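PDB 6AN0: histidinol dehydrogenase from Elizabethkingia anophelis NUHP1, which probably catalyses the last step of L-histidine biosynthesis, the zinc-dependent, two-stage oxidation of L-histidinol to L-histidine by NAD+. Local coordinates for residues Q88-A93 / L176-L181; E112-V117 / Q405-G410; A247-N252 / T276-I281. One frame throughout, in Å; residues are numbered along the deposited sequence.

Interaction 1: residues Q88-A93 / L176-L181; sequences QAIQMA and LYTANL
Ile90 and Tyr177 meet between helices 84-102 and 173-181, whose local axes pass 11.4 Å apart and cross at -42°. At that spacing the side chains, not the backbones, fill the interface. Ile90 is the centre of it and offers two branches. With CG1 lying beside the backbone N (chi1 -67°) and the chain extended beyond it, CD1 reaches out between Tyr177 and Thr178. Ile90 CD1 comes obliquely to the Tyr177 ring, 4.0 Å from Tyr177 CD1. Ile90 CD1 also lies 3.6 Å from Thr178 OG1, a hydroxyl already hydrogen-bonded to Ala174 O one turn back in its own helix. The other branch, Ile90 CG2, packs on Leu181 CD2 at 3.8 Å. Phe141 also touches Ile90, and Val82 touches Tyr177.

Gln91 edges the contact on its exposed side. Its amide plane is turned 39° from the Tyr177 ring, and Gln91 OE1 stays 3.9 Å from Tyr177 OH. A water joins the two instead: it donates to Gln91 OE1 at 3.2 Å and lies 2.6 Å from Tyr177 OH. The phenol oxygen thus has a polar partner at the border of an apolar interface. On helix 84-102, Ala89 and Met92 pack on Gly410 of the second subunit. This is side-chain packing between two helices of an alpha/beta domain.

Interaction 2: residues E112-V117 / Q405-G410; sequences ETTEGV and QNIGPG
A type II beta turn, Thr114 to Val117, meets helix 401-417 here through Asn406 and Ile407. The turn links strand 111-114 to the antiparallel strand 117-132, so the contact seats a beta hairpin against a helix near the C terminus. It closes with Val117 N bonded to Thr114 O. Gly116 takes a positive phi of 80°, as the third residue of this turn type commonly does.

The polar half of the contact rests on one amide nitrogen. Asn406 ND2 donates to Thr114 OG1 at 2.7 Å and to Glu115 O at 3.2 Å. Both acceptors lie close to the amide plane, so the two bonds together fix the rotation of the amide. The Glu115 carbonyl is met in its own plane, on a lone pair. Asn406 and Thr114 approach from opposite directions. Thr114 holds OG1 anti to its backbone N (chi1 -173°), which presents the hydroxyl to Asn406 and leaves CG2 for the apolar neighbour.

Ile407 supplies the apolar half, with two branches on two residues of the turn. Ile407 CG2 lies 3.5 Å from Thr114 CG2. The longer branch points at Val117.

The second subunit completes the surroundings. Its Asn96 packs on Thr114 and Ile407, and its Ser367 O accepts a hydrogen bond from Thr113 OG1. The hairpin and helix therefore meet at the dimer interface. The side chain of Ile407 is about 14 Å from a bound zinc ion. At the far end of the apolar patch, Val117 CG2 and Ile407 CD1 face each other tip to tip at 4.0 Å.

Interaction 3: residues A247-N252 / T276-I281; sequences ADTTAN and TTDENI
Ile281 CD1 lies against the backbone joining Asp248 to Thr249, at the end of a beta-alpha-beta crossover: strand 242-247, helix 253-264 and the parallel strand 271-276. Ile281 CD1 lies 3.3 Å from Asp248 C and 3.4 Å from Thr249 N. CG1 sits beside the backbone N (chi1 -59°), which turns CG2 to Ala247 CB. A chi2 of 145°, well off the staggered 180°, brings CD1 onto the peptide. Thr249 crosses Ile281 at about a right angle, and its CG2 touches CD1. The Thr249 side chain also crosses that of Asp278 at about a right angle, with Thr249 CG2 3.5 Å from Asp278 OD2.

The strands hold their last parallel pairing at Ala247 and Thr276. Here Thr277 N donates to Ala247 O at 3.2 Å, nearly in line with the carbonyl. Beyond it, Thr277 OG1 rests on CA and CB of Asp248.

Each strand end then bends through an aspartate. Asp278 is the N-cap of helix 279-293: Asp278 OD1 accepts from Ile281 N at 2.9 Å. This bond steadies the start of the helix that carries Ile281. Asp248 starts a type I turn leading towards helix 253-264, and its side chain forms an Asx turn. Its OD1 takes two bonds from one residue. Thr250 N comes from above the carboxylate plane, while Thr250 OG1 donates to the syn lone pair of Asp248 OD1 at 2.6 Å.

How the interactions relate
From the N terminus, helix 84-102 comes first, and strand 111-114 follows it. Interaction 1 closes when helix 173-181 returns to helix 84-102, with 82 residues between the segments. Interaction 2 opens within that loop and closes only at helix 401-417, so the two cross. Interaction 3 opens after interaction 1 has closed. It closes a short beta-alpha-beta unit, strand 242-247, helix 253-264 and strand 271-276, of the six-stranded parallel sheet, and nests inside the long loop of interaction 2. No two of the contacts touch; the nearest atoms of interactions 1 and 3 are about 22 Å apart. Interactions 1 and 2 both reach the second subunit, whereas no other protein chain touches interaction 3.

Interaction 1: residues Q88-A93 / L176-L181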
loop_
_atom_site.group_PDB
_atom_site.type_symbol
_atom_site.label_atom_id
_atom_site.label_comp_id
_atom_site.label_asym_id
_atom_site.label_seq_id
_atom_site.Cartn_x
_atom_site.Cartn_y
_atom_site.Cartn_z
ATOM N N GLN A 88 -17.104 28.814 7.824
ATOM C CA GLN A 88 -17.831 28.589 6.578
ATOM C C GLN A 88 -16.919 28.000 5.506
ATOM O O GLN A 88 -17.324 27.100 4.758
ATOM C CB GLN A 88 -18.447 29.909 6.114
ATOM C CG GLN A 88 -19.117 29.876 4.763
ATOM C CD GLN A 88 -19.841 31.180 4.474
ATOM O OE1 GLN A 88 -20.821 31.518 5.140
ATOM N NE2 GLN A 88 -19.343 31.934 3.496
ATOM N N ALA A 89 -15.682 28.495 5.420
ATOM C CA ALA A 89 -14.742 27.982 4.430
ATOM C C ALA A 89 -14.369 26.532 4.717
ATOM O O ALA A 89 -14.284 25.710 3.795
ATOM C CB ALA A 89 -13.491 28.863 4.392
ATOM N N ILE A 90 -14.131 26.200 5.989
ATOM C CA ILE A 90 -13.758 24.832 6.331
ATOM C C ILE A 90 -14.906 23.877 6.034
ATOM O O ILE A 90 -14.692 22.757 5.550
ATOM C CB ILE A 90 -13.308 24.755 7.804
ATOM C CG1 ILE A 90 -11.998 25.531 7.979
ATOM C CG2 ILE A 90 -13.131 23.300 8.238
ATOM C CD1 ILE A 90 -11.476 25.580 9.408
ATOM N N GLN A 91 -16.145 24.301 6.309
ATOM C CA GLN A 91 -17.288 23.445 6.009
ATOM C C GLN A 91 -17.456 23.246 4.506
ATOM O O GLN A 91 -17.817 22.153 4.055
ATOM C CB GLN A 91 -18.551 24.036 6.641
ATOM C CG GLN A 91 -18.442 24.074 8.156
ATOM C CD GLN A 91 -19.748 24.368 8.854
ATOM O OE1 GLN A 91 -20.008 23.849 9.940
ATOM N NE2 GLN A 91 -20.573 25.211 8.244
ATOM N N MET A 92 -17.211 24.295 3.719
ATOM C CA MET A 92 -17.239 24.174 2.264
ATOM C C MET A 92 -16.213 23.156 1.784
ATOM O O MET A 92 -16.512 22.296 0.946
ATOM C CB MET A 92 -16.979 25.544 1.632
ATOM C CG MET A 92 -16.975 25.572 0.115
ATOM S SD MET A 92 -15.349 25.235 -0.598
ATOM C CE MET A 92 -14.439 26.707 -0.108
ATOM N N ALA A 93 -14.987 23.250 2.299
ATOM C CA ALA A 93 -13.952 22.286 1.933
ATOM C C ALA A 93 -14.336 20.870 2.361
ATOM O O ALA A 93 -14.201 19.917 1.586
ATOM C CB ALA A 93 -12.619 22.698 2.554
ATOM N N LEU A 176 -7.977 21.973 16.412
ATOM C CA LEU A 176 -8.960 21.342 17.291
ATOM C C LEU A 176 -10.367 21.502 16.734
ATOM O O LEU A 176 -11.160 20.551 16.751
ATOM C CB LEU A 176 -8.867 21.933 18.705
ATOM C CG LEU A 176 -7.522 21.732 19.416
ATOM C CD1 LEU A 176 -7.539 22.395 20.784
ATOM C CD2 LEU A 176 -7.200 20.246 19.538
ATOM N N TYR A 177 -10.697 22.705 16.248
ATOM C CA TYR A 177 -11.999 22.921 15.627
ATOM C C TYR A 177 -12.232 21.933 14.489
ATOM O O TYR A 177 -13.282 21.279 14.419
ATOM C CB TYR A 177 -12.128 24.361 15.108
ATOM C CG TYR A 177 -13.344 24.495 14.216
ATOM C CD1 TYR A 177 -13.248 24.385 12.822
ATOM C CD2 TYR A 177 -14.607 24.641 14.771
ATOM C CE1 TYR A 177 -14.388 24.457 12.011
ATOM C CE2 TYR A 177 -15.740 24.713 13.973
ATOM C CZ TYR A 177 -15.627 24.619 12.604
ATOM O OH TYR A 177 -16.765 24.697 11.842
ATOM N N THR A 178 -11.257 21.824 13.578
ATOM C CA THR A 178 -11.415 20.988 12.394
ATOM C C THR A 178 -11.489 19.506 12.754
ATOM O O THR A 178 -12.299 18.771 12.180
ATOM C CB THR A 178 -10.270 21.258 11.413
ATOM O OG1 THR A 178 -10.212 22.667 11.123
ATOM C CG2 THR A 178 -10.505 20.503 10.127
ATOM N N ALA A 179 -10.665 19.039 13.700
ATOM C CA ALA A 179 -10.761 17.635 14.097
ATOM C C ALA A 179 -12.098 17.347 14.762
ATOM O O ALA A 179 -12.733 16.327 14.472
ATOM C CB ALA A 179 -9.610 17.252 15.027
ATOM N N ASN A 180 -12.551 18.246 15.639
ATOM C CA ASN A 180 -13.832 18.038 16.305
ATOM C C ASN A 180 -14.986 18.067 15.309
ATOM O O ASN A 180 -15.941 17.289 15.439
ATOM C CB ASN A 180 -14.033 19.080 17.401
ATOM C CG ASN A 180 -15.350 18.911 18.119
ATOM O OD1 ASN A 180 -16.321 19.630 17.858
ATOM N ND2 ASN A 180 -15.402 17.944 19.012
ATOM N N LEU A 181 -14.901 18.944 14.297
ATOM C CA LEU A 181 -15.941 19.052 13.271
ATOM C C LEU A 181 -16.226 17.711 12.604
ATOM O O LEU A 181 -17.388 17.353 12.375
ATOM C CB LEU A 181 -15.525 20.074 12.210
ATOM C CG LEU A 181 -16.448 20.241 10.990
ATOM C CD1 LEU A 181 -17.810 20.801 11.403
ATOM C CD2 LEU A 181 -15.803 21.118 9.914
HETATM O O HOH W 1 -19.103 24.240 12.993
#

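Interaction 2: residues E112-V117 / Q405-G410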
loop_
_atom_site.group_PDB
_atom_site.type_symbol
_atom_site.label_atom_id
_atom_site.label_comp_id
_atom_site.label_asym_id
_atom_site.label_seq_id
_atom_site.Cartn_x
_atom_site.Cartn_y
_atom_site.Cartn_z
ATOM N N GLU A 112 -18.795 -15.000 -11.501
ATOM C CA GLU A 112 -18.796 -16.451 -11.658
ATOM C C GLU A 112 -17.636 -16.779 -12.585
ATOM O O GLU A 112 -17.753 -16.667 -13.807
ATOM C CB GLU A 112 -20.126 -16.968 -12.207
ATOM C CG GLU A 112 -20.214 -18.506 -12.223
ATOM C CD GLU A 112 -21.524 -19.032 -12.793
ATOM O OE1 GLU A 112 -22.190 -19.858 -12.126
ATOM O OE2 GLU A 112 -21.875 -18.618 -13.908
ATOM N N THR A 113 -16.507 -17.195 -12.010
ATOM C CA THR A 113 -15.325 -17.408 -12.844
ATOM C C THR A 113 -15.489 -18.628 -13.728
ATOM O O THR A 113 -15.019 -18.642 -14.872
ATOM C CB THR A 113 -14.073 -17.530 -11.971
ATOM O OG1 THR A 113 -14.271 -18.548 -10.981
ATOM C CG2 THR A 113 -13.807 -16.214 -11.263
ATOM N N THR A 114 -16.152 -19.651 -13.214
ATOM C CA THR A 114 -16.477 -20.856 -13.949
ATOM C C THR A 114 -17.691 -21.451 -13.243
ATOM O O THR A 114 -18.047 -21.026 -12.142
ATOM C CB THR A 114 -15.273 -21.805 -14.007
ATOM O OG1 THR A 114 -15.559 -22.910 -14.873
ATOM C CG2 THR A 114 -14.926 -22.317 -12.628
ATOM N N GLU A 115 -18.344 -22.413 -13.889
ATOM C CA GLU A 115 -19.610 -22.908 -13.347
ATOM C C GLU A 115 -19.449 -23.367 -11.902
ATOM O O GLU A 115 -18.577 -24.183 -11.598
ATOM C CB GLU A 115 -20.157 -24.054 -14.198
ATOM C CG GLU A 115 -21.323 -24.768 -13.515
ATOM C CD GLU A 115 -21.909 -25.896 -14.357
ATOM O OE1 GLU A 115 -21.330 -26.220 -15.414
ATOM O OE2 GLU A 115 -22.951 -26.454 -13.955
ATOM N N GLY A 116 -20.279 -22.817 -11.012
ATOM C CA GLY A 116 -20.273 -23.202 -9.606
ATOM C C GLY A 116 -19.190 -22.575 -8.752
ATOM O O GLY A 116 -18.966 -23.028 -7.621
ATOM N N VAL A 117 -18.507 -21.549 -9.246
ATOM C CA VAL A 117 -17.438 -20.896 -8.511
ATOM C C VAL A 117 -17.731 -19.406 -8.539
ATOM O O VAL A 117 -17.589 -18.767 -9.588
ATOM C CB VAL A 117 -16.056 -21.190 -9.107
ATOM C CG1 VAL A 117 -14.979 -20.477 -8.301
ATOM C CG2 VAL A 117 -15.809 -22.707 -9.184
ATOM N N GLN A 405 -16.606 -30.166 -8.553
ATOM C CA GLN A 405 -16.472 -31.182 -9.594
ATOM C C GLN A 405 -15.861 -30.596 -10.866
ATOM O O GLN A 405 -15.170 -31.302 -11.606
ATOM C CB GLN A 405 -17.831 -31.820 -9.890
ATOM C CG GLN A 405 -18.259 -32.849 -8.855
ATOM C CD GLN A 405 -19.677 -33.342 -9.059
ATOM O OE1 GLN A 405 -20.549 -32.601 -9.521
ATOM N NE2 GLN A 405 -19.918 -34.606 -8.717
ATOM N N ASN A 406 -16.071 -29.299 -11.104
ATOM C CA ASN A 406 -15.579 -28.623 -12.301
ATOM C C ASN A 406 -14.073 -28.357 -12.218
ATOM O O ASN A 406 -13.302 -28.820 -13.066
ATOM C CB ASN A 406 -16.374 -27.324 -12.486
ATOM C CG ASN A 406 -15.876 -26.468 -13.636
ATOM O OD1 ASN A 406 -15.204 -26.940 -14.552
ATOM N ND2 ASN A 406 -16.214 -25.186 -13.585
ATOM N N ILE A 407 -13.632 -27.630 -11.186
ATOM C CA ILE A 407 -12.224 -27.242 -11.105
ATOM C C ILE A 407 -11.383 -28.241 -10.323
ATOM O O ILE A 407 -10.146 -28.135 -10.329
ATOM C CB ILE A 407 -12.061 -25.840 -10.485
ATOM C CG1 ILE A 407 -12.566 -25.807 -9.040
ATOM C CG2 ILE A 407 -12.783 -24.816 -11.330
ATOM C CD1 ILE A 407 -12.285 -24.464 -8.320
ATOM N N GLY A 408 -12.011 -29.202 -9.648
ATOM C CA GLY A 408 -11.323 -30.129 -8.776
ATOM C C GLY A 408 -10.203 -30.940 -9.412
ATOM O O GLY A 408 -9.071 -30.975 -8.908
ATOM N N PRO A 409 -10.497 -31.637 -10.510
ATOM C CA PRO A 409 -9.433 -32.433 -11.156
ATOM C C PRO A 409 -8.219 -31.601 -11.547
ATOM O O PRO A 409 -7.081 -32.053 -11.362
ATOM C CB PRO A 409 -10.142 -33.039 -12.373
ATOM C CG PRO A 409 -11.582 -33.102 -11.972
ATOM C CD PRO A 409 -11.818 -31.877 -11.127
ATOM N N GLY A 410 -8.428 -30.383 -12.054
ATOM C CA GLY A 410 -7.299 -29.524 -12.387
ATOM C C GLY A 410 -6.455 -29.149 -11.178
ATOM O O GLY A 410 -5.225 -29.159 -11.244
#

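Interaction 3: residues A247-N252 / T276-I281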
loop_
_atom_site.group_PDB
_atom_site.type_symbol
_atom_site.label_atom_id
_atom_site.label_comp_id
_atom_site.label_asym_id
_atom_site.label_seq_id
_atom_site.Cartn_x
_atom_site.Cartn_y
_atom_site.Cartn_z
ATOM N N ALA A 247 3.390 24.523 -19.835
ATOM C CA ALA A 247 2.748 25.742 -20.322
ATOM C C ALA A 247 3.010 25.941 -21.810
ATOM O O ALA A 247 4.160 25.885 -22.248
ATOM C CB ALA A 247 3.256 26.964 -19.540
ATOM N N ASP A 248 1.953 26.198 -22.585
ATOM C CA ASP A 248 2.124 26.582 -23.979
ATOM C C ASP A 248 1.718 28.049 -24.136
ATOM O O ASP A 248 1.563 28.772 -23.145
ATOM C CB ASP A 248 1.355 25.623 -24.908
ATOM C CG ASP A 248 -0.159 25.722 -24.765
ATOM O OD1 ASP A 248 -0.660 26.610 -24.052
ATOM O OD2 ASP A 248 -0.859 24.888 -25.386
ATOM N N THR A 249 1.559 28.497 -25.388
ATOM C CA THR A 249 1.246 29.902 -25.633
ATOM C C THR A 249 -0.120 30.318 -25.087
ATOM O O THR A 249 -0.385 31.522 -24.992
ATOM C CB THR A 249 1.319 30.205 -27.139
ATOM O OG1 THR A 249 0.411 29.347 -27.836
ATOM C CG2 THR A 249 2.725 29.967 -27.662
ATOM N N THR A 250 -0.986 29.373 -24.720
ATOM C CA THR A 250 -2.282 29.724 -24.145
ATOM C C THR A 250 -2.240 29.862 -22.631
ATOM O O THR A 250 -3.251 30.243 -22.033
ATOM C CB THR A 250 -3.354 28.686 -24.505
ATOM O OG1 THR A 250 -3.121 27.468 -23.775
ATOM C CG2 THR A 250 -3.352 28.396 -25.995
ATOM N N ALA A 251 -1.111 29.551 -21.999
ATOM C CA ALA A 251 -1.005 29.722 -20.563
ATOM C C ALA A 251 -0.940 31.207 -20.210
ATOM O O ALA A 251 -0.561 32.051 -21.024
ATOM C CB ALA A 251 0.232 28.998 -20.026
ATOM N N ASN A 252 -1.328 31.520 -18.973
ATOM C CA ASN A 252 -1.268 32.882 -18.468
ATOM C C ASN A 252 -0.023 33.011 -17.605
ATOM O O ASN A 252 0.023 32.424 -16.513
ATOM C CB ASN A 252 -2.523 33.218 -17.660
ATOM C CG ASN A 252 -2.558 34.666 -17.191
ATOM O OD1 ASN A 252 -1.577 35.188 -16.666
ATOM N ND2 ASN A 252 -3.704 35.316 -17.366
ATOM N N THR A 276 8.116 24.728 -20.747
ATOM C CA THR A 276 7.365 25.543 -21.698
ATOM C C THR A 276 7.693 25.106 -23.118
ATOM O O THR A 276 8.769 24.558 -23.379
ATOM C CB THR A 276 7.654 27.059 -21.551
ATOM O OG1 THR A 276 8.980 27.347 -22.008
ATOM C CG2 THR A 276 7.522 27.515 -20.113
ATOM N N THR A 277 6.758 25.352 -24.041
ATOM C CA THR A 277 7.024 25.061 -25.445
ATOM C C THR A 277 7.663 26.221 -26.202
ATOM O O THR A 277 8.008 26.042 -27.373
ATOM C CB THR A 277 5.750 24.630 -26.191
ATOM O OG1 THR A 277 4.725 25.624 -26.047
ATOM C CG2 THR A 277 5.254 23.289 -25.669
ATOM N N ASP A 278 7.824 27.401 -25.599
ATOM C CA ASP A 278 8.701 28.382 -26.230
ATOM C C ASP A 278 9.290 29.312 -25.177
ATOM O O ASP A 278 8.801 29.413 -24.047
ATOM C CB ASP A 278 8.007 29.147 -27.391
ATOM C CG ASP A 278 7.072 30.285 -26.949
ATOM O OD1 ASP A 278 7.246 30.905 -25.879
ATOM O OD2 ASP A 278 6.150 30.589 -27.740
ATOM N N GLU A 279 10.360 29.992 -25.585
ATOM C CA GLU A 279 11.166 30.779 -24.664
ATOM C C GLU A 279 10.434 32.025 -24.186
ATOM O O GLU A 279 10.685 32.499 -23.071
ATOM C CB GLU A 279 12.478 31.149 -25.355
ATOM C CG GLU A 279 13.603 31.550 -24.434
ATOM C CD GLU A 279 14.929 31.579 -25.165
ATOM O OE1 GLU A 279 15.968 31.845 -24.524
ATOM O OE2 GLU A 279 14.922 31.324 -26.388
ATOM N N ASN A 280 9.538 32.575 -25.011
ATOM C CA ASN A 280 8.819 33.786 -24.623
ATOM C C ASN A 280 7.900 33.534 -23.430
ATOM O O ASN A 280 7.777 34.390 -22.542
ATOM C CB ASN A 280 8.027 34.324 -25.812
ATOM C CG ASN A 280 7.345 35.637 -25.505
ATOM O OD1 ASN A 280 6.118 35.715 -25.449
ATOM N ND2 ASN A 280 8.142 36.681 -25.293
ATOM N N ILE A 281 7.248 32.370 -23.391
ATOM C CA ILE A 281 6.446 32.004 -22.226
ATOM C C ILE A 281 7.326 31.897 -20.989
ATOM O O ILE A 281 6.949 32.340 -19.897
ATOM C CB ILE A 281 5.697 30.682 -22.483
ATOM C CG1 ILE A 281 4.784 30.809 -23.705
ATOM C CG2 ILE A 281 4.912 30.259 -21.240
ATOM C CD1 ILE A 281 4.696 29.531 -24.507
#